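Local coordinates for serine-rich secreted cell wall anchored (LPXTG-motif ) protein (Lactobacillus reuteri ATCC 53608, PDB 5NXK), which probably acts as a cell-wall-anchored adhesin, its beta-solenoid binding region taking part in contacts between the gut bacterium and its host, at residues D98-K103 against K122-V127; D187-T192 against K224-R229; K25-L30 against G49-A54; A70-T75 against M92-V97. One frame throughout, in Å; residues are numbered along the deposited sequence.

Overall arrangement
Going from the N terminus, interaction 3 comes first. It closes one turn of a right-handed parallel beta-solenoid by pairing 25-30 with 49-54. Interaction 4 (70-75 with 92-97) follows, then interaction 1 (98-103 with 122-127), and last interaction 2 (187-192 with 224-229). The four loops run in series; none nests or crosses. Interactions 4 and 1 both reach one sheet, through neighbouring strands 71-77 and 97-102; their centres are about 11 Å apart, and they touch where Lys-122 meets the carbonyls of Ser-94 and Gly-96. Interaction 3 belongs to a second sheet and interaction 2 to a third. Interactions 2 and 3 lie on opposite sides of the chain's centre, about 31 Å between centres.

Interaction 1 (D98-K103 against K122-V127); sequences DTVTYK and KTLNLV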
loop_
_atom_site.group_PDB
_atom_site.type_symbol
_atom_site.label_atom_id
_atom_site.label_comp_id
_atom_site.label_asym_id
_atom_site.label_seq_id
_atom_site.Cartn_x
_atom_site.Cartn_y
_atom_site.Cartn_z
ATOM N N ASP A 98 -6.370 -4.075 -11.100
ATOM C CA ASP A 98 -5.482 -4.930 -10.306
ATOM C C ASP A 98 -5.896 -4.824 -8.848
ATOM O O ASP A 98 -6.053 -3.717 -8.320
ATOM C CB ASP A 98 -4.015 -4.505 -10.395
ATOM C CG ASP A 98 -3.421 -4.686 -11.767
ATOM O OD1 ASP A 98 -3.720 -5.700 -12.427
ATOM O OD2 ASP A 98 -2.649 -3.796 -12.174
ATOM N N THR A 99 -6.038 -5.965 -8.199
ATOM C CA THR A 99 -6.324 -6.023 -6.779
ATOM C C THR A 99 -5.305 -6.951 -6.131
ATOM O O THR A 99 -5.119 -8.067 -6.597
ATOM C CB THR A 99 -7.754 -6.517 -6.530
ATOM O OG1 THR A 99 -8.675 -5.592 -7.134
ATOM C CG2 THR A 99 -8.040 -6.616 -5.034
ATOM N N VAL A 100 -4.619 -6.462 -5.096
ATOM C CA VAL A 100 -3.626 -7.238 -4.366
ATOM C C VAL A 100 -4.092 -7.378 -2.917
ATOM O O VAL A 100 -4.531 -6.402 -2.271
ATOM C CB VAL A 100 -2.224 -6.576 -4.403
ATOM C CG1 VAL A 100 -1.246 -7.337 -3.512
ATOM C CG2 VAL A 100 -1.700 -6.472 -5.848
ATOM N N THR A 101 -4.018 -8.593 -2.403
ATOM C CA THR A 101 -4.393 -8.862 -1.030
ATOM C C THR A 101 -3.233 -9.513 -0.303
ATOM O O THR A 101 -2.715 -10.537 -0.747
ATOM C CB THR A 101 -5.634 -9.770 -0.966
ATOM O OG1 THR A 101 -6.728 -9.087 -1.571
ATOM C CG2 THR A 101 -5.995 -10.118 0.481
ATOM N N TYR A 102 -2.805 -8.895 0.792
ATOM C CA TYR A 102 -1.808 -9.480 1.681
ATOM C C TYR A 102 -2.515 -9.979 2.924
ATOM O O TYR A 102 -3.133 -9.196 3.638
ATOM C CB TYR A 102 -0.744 -8.463 2.095
ATOM C CG TYR A 102 0.330 -8.134 1.079
ATOM C CD1 TYR A 102 0.385 -8.760 -0.162
ATOM C CD2 TYR A 102 1.298 -7.177 1.376
ATOM C CE1 TYR A 102 1.398 -8.447 -1.079
ATOM C CE2 TYR A 102 2.295 -6.856 0.478
ATOM C CZ TYR A 102 2.339 -7.494 -0.749
ATOM O OH TYR A 102 3.336 -7.153 -1.630
ATOM N N LYS A 103 -2.434 -11.272 3.194
ATOM C CA LYS A 103 -3.037 -11.805 4.403
ATOM C C LYS A 103 -1.979 -12.495 5.268
ATOM O O LYS A 103 -1.271 -13.384 4.791
ATOM C CB LYS A 103 -4.169 -12.758 4.056
ATOM C CG LYS A 103 -4.765 -13.466 5.267
ATOM C CD LYS A 103 -5.893 -14.413 4.847
ATOM C CE LYS A 103 -6.550 -15.100 6.053
ATOM N NZ LYS A 103 -7.836 -15.763 5.651
ATOM N N LYS A 122 -6.877 0.402 -8.727
ATOM C CA LYS A 122 -5.809 -0.300 -8.015
ATOM C C LYS A 122 -6.104 -0.381 -6.520
ATOM O O LYS A 122 -6.203 0.650 -5.835
ATOM C CB LYS A 122 -4.462 0.390 -8.236
ATOM C CG LYS A 122 -4.175 0.725 -9.689
ATOM C CD LYS A 122 -4.186 -0.538 -10.546
ATOM C CE LYS A 122 -3.567 -0.276 -11.935
ATOM N NZ LYS A 122 -3.801 -1.434 -12.848
ATOM N N THR A 123 -6.211 -1.610 -6.033
ATOM C CA THR A 123 -6.606 -1.882 -4.663
ATOM C C THR A 123 -5.606 -2.789 -3.942
ATOM O O THR A 123 -5.213 -3.835 -4.462
ATOM C CB THR A 123 -8.008 -2.551 -4.624
ATOM O OG1 THR A 123 -8.953 -1.728 -5.327
ATOM C CG2 THR A 123 -8.477 -2.744 -3.192
ATOM N N LEU A 124 -5.228 -2.393 -2.729
ATOM C CA LEU A 124 -4.445 -3.239 -1.838
ATOM C C LEU A 124 -5.255 -3.555 -0.594
ATOM O O LEU A 124 -5.617 -2.657 0.174
ATOM C CB LEU A 124 -3.132 -2.560 -1.447
ATOM C CG LEU A 124 -2.281 -3.273 -0.385
ATOM C CD1 LEU A 124 -1.765 -4.615 -0.930
ATOM C CD2 LEU A 124 -1.115 -2.393 0.046
ATOM N N ASN A 125 -5.536 -4.834 -0.383
ATOM C CA ASN A 125 -6.231 -5.247 0.827
ATOM C C ASN A 125 -5.218 -5.824 1.811
ATOM O O ASN A 125 -4.337 -6.596 1.426
ATOM C CB ASN A 125 -7.326 -6.270 0.511
ATOM C CG ASN A 125 -8.392 -5.707 -0.397
ATOM O OD1 ASN A 125 -8.970 -4.661 -0.113
ATOM N ND2 ASN A 125 -8.654 -6.389 -1.506
ATOM N N LEU A 126 -5.327 -5.421 3.073
ATOM C CA LEU A 126 -4.411 -5.862 4.104
ATOM C C LEU A 126 -5.224 -6.613 5.145
ATOM O O LEU A 126 -6.103 -6.038 5.793
ATOM C CB LEU A 126 -3.655 -4.675 4.725
ATOM C CG LEU A 126 -2.834 -3.850 3.730
ATOM C CD1 LEU A 126 -2.179 -2.660 4.423
ATOM C CD2 LEU A 126 -1.782 -4.731 3.030
ATOM N N VAL A 127 -4.929 -7.903 5.311
ATOM C CA VAL A 127 -5.823 -8.800 6.047
ATOM C C VAL A 127 -5.059 -9.543 7.153
ATOM O O VAL A 127 -3.854 -9.791 7.032
ATOM C CB VAL A 127 -6.498 -9.829 5.085
ATOM C CG1 VAL A 127 -7.559 -10.653 5.814
ATOM C CG2 VAL A 127 -7.129 -9.127 3.882
HETATM O O HOH W 1 -8.956 -2.993 -7.755
#
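This is a parallel strand pair between consecutive turns of the beta-solenoid, in the sheet that also holds strand 71-77. Five backbone hydrogen bonds join 98-103 to 122-127, from Thr-123 N to Asp-98 O at one end to Val-127 N to Tyr-102 O at the other. Val-100 bonds to this strand through both N and O: its N donates to Thr-123 O at 2.8 Å, and its O accepts from Asn-125 N at 2.7 Å. Asp-98 and Lys-122 run side by side on the buried face and end in a salt bridge. Lys-122 is bent at chi2 (-59°), and its NZ comes to Asp-98 OD2 at 2.7 Å from above the carboxylate plane. The same NZ also donates to the carbonyls of Ser-94 and Gly-96, so the buried ammonium has three partners. Further along this face, Val-100 CG1 packs on Leu-124 CD1 at 3.8 Å. On the other face, a water bridges Thr-99 OG1 and Thr-123 OG1, 2.7 Å from each, and donates to Asp-98 O. Asn-125 ND2 makes a weak bond to Thr-101 OG1 at 3.3 Å, while its OD1 accepts from Asn-170. Beside it, Thr-101 CG2 meets Val-127 CG2. Strand 71-77 flanks 98-103, strand 168-171 flanks 122-127, and Val-90 and Met-92 pack against Val-100 from strand 90-92.

Interaction 2 (D187-T192 against K224-R229); sequences DMWLLT and KLDGGR
Trp-189 lies alongside Lys-224 and reaches the carboxylate of Asp-226. The indole NE1 donates to Asp-226 OD2 at 2.9 Å, using the anti lone pair of that oxygen. The oxygen sits 16° out of the indole plane, and the ring and carboxylate planes are 61° apart. The aliphatic chain of Lys-224 lies over one indole face. Its CD is 3.9 Å from the centroid of the five-membered ring, a CH-pi contact. Both side chains have CG anti to the backbone N (chi1 -167° for Trp-189), which sends them the same way. Leu-191 CG packs on Asp-226 CB at 3.8 Å. On the other face of the sheet, Leu-190 CD1 meets Leu-225 CD2. These residues pair in parallel in successive coils of the beta-solenoid. Lys-224 N donates to Met-188 O, and Leu-190 bonds through both N and O, to Lys-224 O and Asp-226 N. The strand of the second coil then gives way to a loop. There Thr-192 N still donates to Asp-226 O at 3.0 Å, but from above the carbonyl plane. Thr-192 OG1 takes over the next pairing and accepts from Gly-228 N at 2.8 Å. Asn-231 OD1 holds the neighbouring Gly-227 N. Further out, the indole meets Tyr-164 edge-to-face and also touches the ring of His-152. Strand 248-252 flanks the second segment: Leu-225 packs on Val-250 and Ile-252, and Lys-224 on Arg-251.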
loop_
_atom_site.group_PDB
_atom_site.type_symbol
_atom_site.label_atom_id
_atom_site.label_comp_id
_atom_site.label_asym_id
_atom_site.label_seq_id
_atom_site.Cartn_x
_atom_site.Cartn_y
_atom_site.Cartn_z
ATOM N N ASP A 187 3.924 7.018 4.492
ATOM C CA ASP A 187 3.562 5.615 4.727
ATOM C C ASP A 187 2.614 5.091 3.639
ATOM O O ASP A 187 2.814 4.001 3.107
ATOM C CB ASP A 187 2.912 5.421 6.102
ATOM C CG ASP A 187 3.847 5.769 7.273
ATOM O OD1 ASP A 187 5.087 5.787 7.098
ATOM O OD2 ASP A 187 3.325 6.018 8.384
ATOM N N MET A 188 1.580 5.868 3.315
ATOM C CA MET A 188 0.613 5.474 2.278
ATOM C C MET A 188 0.351 6.657 1.369
ATOM O O MET A 188 -0.145 7.683 1.826
ATOM C CB MET A 188 -0.711 5.019 2.886
ATOM C CG MET A 188 -0.652 3.750 3.719
ATOM S SD MET A 188 -2.277 3.429 4.466
ATOM C CE MET A 188 -1.985 1.836 5.231
ATOM N N TRP A 189 0.670 6.521 0.088
ATOM C CA TRP A 189 0.417 7.586 -0.862
ATOM C C TRP A 189 -0.533 7.063 -1.926
ATOM O O TRP A 189 -0.167 6.202 -2.720
ATOM C CB TRP A 189 1.719 8.078 -1.514
ATOM C CG TRP A 189 1.570 9.368 -2.264
ATOM C CD1 TRP A 189 0.412 10.051 -2.500
ATOM C CD2 TRP A 189 2.623 10.157 -2.844
ATOM N NE1 TRP A 189 0.675 11.202 -3.195
ATOM C CE2 TRP A 189 2.022 11.293 -3.415
ATOM C CE3 TRP A 189 4.013 10.006 -2.937
ATOM C CZ2 TRP A 189 2.763 12.278 -4.074
ATOM C CZ3 TRP A 189 4.744 10.988 -3.586
ATOM C CH2 TRP A 189 4.121 12.108 -4.145
ATOM N N LEU A 190 -1.752 7.592 -1.930
ATOM C CA LEU A 190 -2.765 7.188 -2.893
ATOM C C LEU A 190 -3.035 8.385 -3.785
ATOM O O LEU A 190 -3.521 9.419 -3.326
ATOM C CB LEU A 190 -4.047 6.715 -2.210
ATOM C CG LEU A 190 -3.964 5.505 -1.264
ATOM C CD1 LEU A 190 -3.544 5.910 0.150
ATOM C CD2 LEU A 190 -5.281 4.720 -1.246
ATOM N N LEU A 191 -2.689 8.236 -5.058
ATOM C CA LEU A 191 -2.762 9.325 -6.025
ATOM C C LEU A 191 -3.473 8.846 -7.291
ATOM O O LEU A 191 -3.256 7.719 -7.737
ATOM C CB LEU A 191 -1.343 9.828 -6.361
ATOM C CG LEU A 191 -1.141 10.984 -7.353
ATOM C CD1 LEU A 191 0.069 11.849 -6.937
ATOM C CD2 LEU A 191 -0.971 10.467 -8.801
ATOM N N THR A 192 -4.320 9.686 -7.869
ATOM C CA THR A 192 -4.813 9.407 -9.214
ATOM C C THR A 192 -4.359 10.531 -10.130
ATOM O O THR A 192 -4.245 11.675 -9.719
ATOM C CB THR A 192 -6.354 9.270 -9.272
ATOM O OG1 THR A 192 -6.958 10.559 -9.069
ATOM C CG2 THR A 192 -6.855 8.318 -8.182
ATOM N N LYS A 224 -1.211 10.197 2.484
ATOM C CA LYS A 224 -1.371 11.295 1.561
ATOM C C LYS A 224 -2.374 10.880 0.497
ATOM O O LYS A 224 -2.182 9.880 -0.201
ATOM C CB LYS A 224 -0.032 11.709 0.933
ATOM C CG LYS A 224 -0.167 13.004 0.162
ATOM C CD LYS A 224 1.099 13.470 -0.536
ATOM C CE LYS A 224 0.838 14.848 -1.142
ATOM N NZ LYS A 224 1.900 15.819 -0.826
ATOM N N LEU A 225 -3.451 11.648 0.397
ATOM C CA LEU A 225 -4.564 11.326 -0.487
ATOM C C LEU A 225 -4.596 12.364 -1.618
ATOM O O LEU A 225 -4.727 13.564 -1.356
ATOM C CB LEU A 225 -5.886 11.321 0.298
ATOM C CG LEU A 225 -6.034 10.296 1.440
ATOM C CD1 LEU A 225 -7.317 10.542 2.248
ATOM C CD2 LEU A 225 -5.974 8.848 0.940
ATOM N N ASP A 226 -4.430 11.906 -2.860
ATOM C CA ASP A 226 -4.379 12.787 -4.024
ATOM C C ASP A 226 -5.312 12.287 -5.136
ATOM O O ASP A 226 -4.917 12.225 -6.304
ATOM C CB ASP A 226 -2.940 12.901 -4.545
ATOM C CG ASP A 226 -2.096 13.888 -3.738
ATOM O OD1 ASP A 226 -2.603 14.986 -3.403
ATOM O OD2 ASP A 226 -0.936 13.552 -3.410
ATOM N N GLY A 227 -6.525 11.886 -4.756
ATOM C CA GLY A 227 -7.585 11.542 -5.696
ATOM C C GLY A 227 -8.103 12.751 -6.465
ATOM O O GLY A 227 -8.326 13.814 -5.876
ATOM N N GLY A 228 -8.296 12.599 -7.774
ATOM C CA GLY A 228 -8.788 13.700 -8.590
ATOM C C GLY A 228 -10.222 14.125 -8.311
ATOM O O GLY A 228 -10.562 15.289 -8.512
ATOM N N ARG A 229 -11.074 13.201 -7.875
ATOM C CA ARG A 229 -12.469 13.545 -7.550
ATOM C C ARG A 229 -12.857 13.257 -6.085
ATOM O O ARG A 229 -13.682 13.967 -5.523
ATOM C CB ARG A 229 -13.466 12.852 -8.504
ATOM C CG ARG A 229 -13.593 11.329 -8.407
ATOM C CD ARG A 229 -14.956 10.848 -9.011
ATOM N NE ARG A 229 -16.038 10.898 -8.012
ATOM C CZ ARG A 229 -17.109 11.692 -8.075
ATOM N NH1 ARG A 229 -17.279 12.505 -9.113
ATOM N NH2 ARG A 229 -18.020 11.668 -7.097
#

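Interaction 3 (K25-L30 against G49-A54); sequences KNNITL and GHYINA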
loop_
_atom_site.group_PDB
_atom_site.type_symbol
_atom_site.label_atom_id
_atom_site.label_comp_id
_atom_site.label_asym_id
_atom_site.label_seq_id
_atom_site.Cartn_x
_atom_site.Cartn_y
_atom_site.Cartn_z
ATOM N N LYS A 25 6.969 -24.304 -1.321
ATOM C CA LYS A 25 7.523 -25.454 -0.604
ATOM C C LYS A 25 8.894 -25.096 -0.043
ATOM O O LYS A 25 9.518 -25.888 0.656
ATOM C CB LYS A 25 7.641 -26.674 -1.525
ATOM C CG LYS A 25 6.316 -27.144 -2.109
ATOM C CD LYS A 25 5.272 -27.382 -1.033
ATOM C CE LYS A 25 5.551 -28.637 -0.236
ATOM N NZ LYS A 25 4.600 -28.738 0.910
ATOM N N ASN A 26 9.352 -23.893 -0.365
ATOM C CA ASN A 26 10.678 -23.432 0.020
ATOM C C ASN A 26 10.759 -21.912 -0.114
ATOM O O ASN A 26 9.926 -21.292 -0.789
ATOM C CB ASN A 26 11.743 -24.111 -0.862
ATOM C CG ASN A 26 13.163 -23.955 -0.318
ATOM O OD1 ASN A 26 13.373 -23.428 0.777
ATOM N ND2 ASN A 26 14.144 -24.432 -1.082
ATOM N N ASN A 27 11.750 -21.307 0.526
ATOM C CA ASN A 27 12.011 -19.894 0.295
ATOM C C ASN A 27 12.478 -19.692 -1.132
ATOM O O ASN A 27 13.251 -20.489 -1.652
ATOM C CB ASN A 27 13.057 -19.353 1.266
ATOM C CG ASN A 27 12.697 -19.605 2.703
ATOM O OD1 ASN A 27 11.557 -19.401 3.113
ATOM N ND2 ASN A 27 13.670 -20.054 3.486
ATOM N N ILE A 28 12.040 -18.609 -1.753
ATOM C CA ILE A 28 12.378 -18.376 -3.142
ATOM C C ILE A 28 13.089 -17.046 -3.320
ATOM O O ILE A 28 12.632 -16.010 -2.818
ATOM C CB ILE A 28 11.118 -18.405 -4.022
ATOM C CG1 ILE A 28 10.457 -19.788 -3.914
ATOM C CG2 ILE A 28 11.470 -18.061 -5.461
ATOM C CD1 ILE A 28 9.342 -20.027 -4.883
ATOM N N THR A 29 14.203 -17.072 -4.045
ATOM C CA THR A 29 14.886 -15.839 -4.411
ATOM C C THR A 29 14.706 -15.552 -5.897
ATOM O O THR A 29 15.031 -16.387 -6.746
ATOM C CB THR A 29 16.384 -15.901 -4.091
ATOM O OG1 THR A 29 16.563 -16.093 -2.685
ATOM C CG2 THR A 29 17.066 -14.606 -4.512
ATOM N N LEU A 30 14.207 -14.359 -6.203
ATOM C CA LEU A 30 13.976 -13.947 -7.580
ATOM C C LEU A 30 15.072 -13.006 -8.075
ATOM O O LEU A 30 15.224 -11.890 -7.564
ATOM C CB LEU A 30 12.609 -13.258 -7.719
ATOM C CG LEU A 30 11.384 -13.989 -7.162
ATOM C CD1 LEU A 30 10.134 -13.127 -7.307
ATOM C CD2 LEU A 30 11.201 -15.325 -7.854
ATOM N N GLY A 49 4.644 -19.910 5.483
ATOM C CA GLY A 49 5.705 -19.376 6.320
ATOM C C GLY A 49 6.995 -19.085 5.569
ATOM O O GLY A 49 7.963 -18.611 6.170
ATOM N N HIS A 50 7.016 -19.335 4.256
ATOM C CA HIS A 50 8.240 -19.118 3.492
ATOM C C HIS A 50 8.397 -17.668 3.052
ATOM O O HIS A 50 7.473 -16.874 3.190
ATOM C CB HIS A 50 8.264 -20.040 2.276
ATOM C CG HIS A 50 8.257 -21.492 2.631
ATOM N ND1 HIS A 50 9.359 -22.131 3.160
ATOM C CD2 HIS A 50 7.277 -22.423 2.565
ATOM C CE1 HIS A 50 9.063 -23.400 3.382
ATOM N NE2 HIS A 50 7.805 -23.600 3.039
ATOM N N TYR A 51 9.568 -17.320 2.525
ATOM C CA TYR A 51 9.743 -15.974 1.999
ATOM C C TYR A 51 9.946 -15.988 0.488
ATOM O O TYR A 51 10.316 -17.004 -0.093
ATOM C CB TYR A 51 10.916 -15.248 2.696
ATOM C CG TYR A 51 12.327 -15.694 2.318
ATOM C CD1 TYR A 51 12.872 -15.391 1.068
ATOM C CD2 TYR A 51 13.136 -16.353 3.238
ATOM C CE1 TYR A 51 14.157 -15.776 0.728
ATOM C CE2 TYR A 51 14.433 -16.742 2.908
ATOM C CZ TYR A 51 14.937 -16.451 1.650
ATOM O OH TYR A 51 16.220 -16.829 1.305
ATOM N N ILE A 52 9.686 -14.845 -0.134
ATOM C CA ILE A 52 10.088 -14.597 -1.500
ATOM C C ILE A 52 10.913 -13.322 -1.507
ATOM O O ILE A 52 10.463 -12.275 -1.022
ATOM C CB ILE A 52 8.880 -14.437 -2.446
ATOM C CG1 ILE A 52 7.931 -15.630 -2.315
ATOM C CG2 ILE A 52 9.357 -14.264 -3.885
ATOM C CD1 ILE A 52 6.656 -15.475 -3.076
ATOM N N ASN A 53 12.114 -13.397 -2.054
ATOM C CA ASN A 53 13.010 -12.250 -2.043
ATOM C C ASN A 53 13.270 -11.745 -3.469
ATOM O O ASN A 53 14.000 -12.370 -4.247
ATOM C CB ASN A 53 14.312 -12.627 -1.331
ATOM C CG ASN A 53 15.316 -11.490 -1.287
ATOM O OD1 ASN A 53 14.971 -10.324 -1.474
ATOM N ND2 ASN A 53 16.578 -11.832 -1.026
ATOM N N ALA A 54 12.656 -10.614 -3.806
ATOM C CA ALA A 54 12.756 -10.045 -5.145
ATOM C C ALA A 54 13.960 -9.116 -5.218
ATOM O O ALA A 54 13.915 -7.972 -4.748
ATOM C CB ALA A 54 11.481 -9.298 -5.512
HETATM O O HOH W 2 17.499 -14.621 -0.610
#
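A parallel strand pair at the N-terminal end of the beta-solenoid joins 28-30 to 51-54, and side-chain contacts of Asn-27 and His-50 extend it before the strands begin. Asn-27 lies over the Tyr-51 ring with its amide nearly flat against it, the planes 9° apart. Its CB sits over the ring centre, 3.4 Å from the centroid, in a CH-pi contact. Asn-27 OD1 also accepts from Tyr-51 N at 2.9 Å, with the donor tilted from the carbonyl plane. The bond and the stack together fix the rotation of the amide. The ring reaches Asn-27 because Tyr-51 CG lies between the backbone N and the carbonyl carbon (chi1 74°), which swings it back across that residue. Next to it, the His-50 imidazole lies with one face under the Lys-25 to Asn-26 peptide; Lys-25 C is 3.6 Å from His-50 NE2. Regular pairing follows: Ile-28 N donates to Tyr-51 O, Asn-53 N to Ile-28 O, and Leu-30 N to Asn-53 O at 2.8 Å. A water links Thr-29 OG1, Tyr-51 OH and Asn-53 ND2. Tyr-51 OH is also bonded to Asp-141, and Asn-53 OD1 to Tyr-138. On the buried face Leu-30 CD1 packs on Ile-52 CG2 at 3.7 Å. Helix 7-14 packs on Ile-28 and Leu-30 through Leu-10, while strand 79-83 continues the sheet beyond 51-54.

Interaction 4 (A70-T75 against M92-V97); sequences AKIDLT and MSSNGV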
loop_
_atom_site.group_PDB
_atom_site.type_symbol
_atom_site.label_atom_id
_atom_site.label_comp_id
_atom_site.label_asym_id
_atom_site.label_seq_id
_atom_site.Cartn_x
_atom_site.Cartn_y
_atom_site.Cartn_z
ATOM N N ALA A 70 -9.445 -6.619 -18.620
ATOM C CA ALA A 70 -8.887 -7.754 -17.892
ATOM C C ALA A 70 -8.666 -7.364 -16.433
ATOM O O ALA A 70 -8.224 -6.248 -16.147
ATOM C CB ALA A 70 -7.591 -8.223 -18.529
ATOM N N LYS A 71 -8.961 -8.287 -15.523
ATOM C CA LYS A 71 -8.823 -8.052 -14.086
ATOM C C LYS A 71 -7.892 -9.074 -13.439
ATOM O O LYS A 71 -8.080 -10.279 -13.604
ATOM C CB LYS A 71 -10.206 -8.108 -13.431
ATOM C CG LYS A 71 -10.226 -8.169 -11.913
ATOM C CD LYS A 71 -11.672 -8.066 -11.419
ATOM C CE LYS A 71 -11.814 -8.421 -9.946
ATOM N NZ LYS A 71 -10.907 -7.638 -9.079
ATOM N N ILE A 72 -6.891 -8.600 -12.695
ATOM C CA ILE A 72 -6.052 -9.524 -11.918
ATOM C C ILE A 72 -6.294 -9.385 -10.434
ATOM O O ILE A 72 -6.172 -8.297 -9.874
ATOM C CB ILE A 72 -4.544 -9.319 -12.170
ATOM C CG1 ILE A 72 -4.155 -9.776 -13.574
ATOM C CG2 ILE A 72 -3.707 -10.126 -11.175
ATOM C CD1 ILE A 72 -2.796 -9.256 -13.996
ATOM N N ASP A 73 -6.644 -10.495 -9.807
ATOM C CA ASP A 73 -6.771 -10.560 -8.366
ATOM C C ASP A 73 -5.635 -11.452 -7.845
ATOM O O ASP A 73 -5.581 -12.637 -8.174
ATOM C CB ASP A 73 -8.142 -11.104 -7.974
ATOM C CG ASP A 73 -8.559 -10.677 -6.580
ATOM O OD1 ASP A 73 -8.000 -11.210 -5.597
ATOM O OD2 ASP A 73 -9.454 -9.808 -6.469
ATOM N N LEU A 74 -4.692 -10.865 -7.108
ATOM C CA LEU A 74 -3.529 -11.595 -6.585
ATOM C C LEU A 74 -3.575 -11.606 -5.071
ATOM O O LEU A 74 -3.596 -10.548 -4.455
ATOM C CB LEU A 74 -2.220 -10.960 -7.061
ATOM C CG LEU A 74 -0.922 -11.514 -6.456
ATOM C CD1 LEU A 74 -0.719 -12.992 -6.801
ATOM C CD2 LEU A 74 0.266 -10.693 -6.923
ATOM N N THR A 75 -3.616 -12.789 -4.472
ATOM C CA THR A 75 -3.578 -12.923 -3.020
ATOM C C THR A 75 -2.293 -13.628 -2.571
ATOM O O THR A 75 -1.918 -14.647 -3.142
ATOM C CB THR A 75 -4.827 -13.693 -2.529
ATOM O OG1 THR A 75 -5.998 -12.926 -2.839
ATOM C CG2 THR A 75 -4.794 -13.916 -1.048
ATOM N N MET A 92 1.660 -2.922 -9.758
ATOM C CA MET A 92 0.301 -3.010 -10.273
ATOM C C MET A 92 0.221 -2.139 -11.508
ATOM O O MET A 92 -0.253 -1.002 -11.452
ATOM C CB MET A 92 -0.687 -2.547 -9.193
ATOM C CG MET A 92 -0.586 -3.390 -7.915
ATOM S SD MET A 92 -1.568 -2.774 -6.508
ATOM C CE MET A 92 -3.198 -3.241 -7.059
ATOM N N SER A 93 0.717 -2.667 -12.622
ATOM C CA SER A 93 0.855 -1.873 -13.836
ATOM C C SER A 93 -0.105 -2.260 -14.966
ATOM O O SER A 93 0.135 -1.910 -16.118
ATOM C CB SER A 93 2.302 -1.971 -14.346
ATOM O OG SER A 93 3.141 -1.033 -13.692
ATOM N N SER A 94 -1.184 -2.975 -14.662
ATOM C CA SER A 94 -2.172 -3.247 -15.714
ATOM C C SER A 94 -2.886 -1.985 -16.138
ATOM O O SER A 94 -3.006 -1.038 -15.362
ATOM C CB SER A 94 -3.206 -4.270 -15.259
ATOM O OG SER A 94 -2.575 -5.472 -14.858
ATOM N N ASN A 95 -3.365 -1.962 -17.376
ATOM C CA ASN A 95 -4.207 -0.859 -17.807
ATOM C C ASN A 95 -5.594 -0.936 -17.161
ATOM O O ASN A 95 -6.254 0.087 -16.983
ATOM C CB ASN A 95 -4.268 -0.803 -19.332
ATOM C CG ASN A 95 -3.027 -0.138 -19.926
ATOM O OD1 ASN A 95 -2.440 0.763 -19.311
ATOM N ND2 ASN A 95 -2.606 -0.595 -21.103
ATOM N N GLY A 96 -6.021 -2.138 -16.796
ATOM C CA GLY A 96 -7.311 -2.326 -16.157
ATOM C C GLY A 96 -7.194 -2.514 -14.650
ATOM O O GLY A 96 -6.309 -1.939 -14.006
ATOM N N VAL A 97 -8.076 -3.336 -14.092
ATOM C CA VAL A 97 -8.173 -3.522 -12.646
ATOM C C VAL A 97 -7.141 -4.522 -12.098
ATOM O O VAL A 97 -7.058 -5.664 -12.573
ATOM C CB VAL A 97 -9.598 -4.004 -12.254
ATOM C CG1 VAL A 97 -9.675 -4.325 -10.761
ATOM C CG2 VAL A 97 -10.642 -2.953 -12.639
HETATM O O HOH W 3 -5.474 -6.535 -14.914
HETATM O O HOH W 4 -10.253 -4.408 -15.732
HETATM O O HOH W 5 -5.916 -4.796 -17.452
#
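Ala-70 meets 92-97 mainly through water. Its carbonyl oxygen is 3.6 Å from Val-97 N, and one water fills in by donating to Ala-70 O and accepting from Val-97 N at 2.9 Å. A second water accepts from Gly-96 N at 2.7 Å and also lies near Ala-70 O. Lys-71 comes next. Its CA makes a CA-H...O contact with Val-97 O at 3.3 Å. Its side chain runs out extended and turns at chi4 (54°), so that NZ sits 3.9 Å from Val-97 CG1, with CG about as near to the same methyl. The NZ also makes a long salt bridge, 3.7 Å, to Asp-73 OD2 on its own strand. Ile-72 gives the direct hydrogen bond of the contact: its N donates to Val-97 O at 2.9 Å with an N-H...O angle of 159°. Its CD1 touches Ser-94 OG at 3.9 Å. That hydroxyl is held by Asp-98 OD1 and by Asn-65 N, so the methyl packs beside a polar group already engaged. From Lys-71 on, the strand also pairs with strand 41-46 on its other edge, and from Ile-72 it continues along 97-102. The arrangement is the start of a parallel strand pair in a beta-solenoid: the loop after strand 90-92 turns into the next coil, and waters bridge the backbones until regular pairing begins at Ile-72.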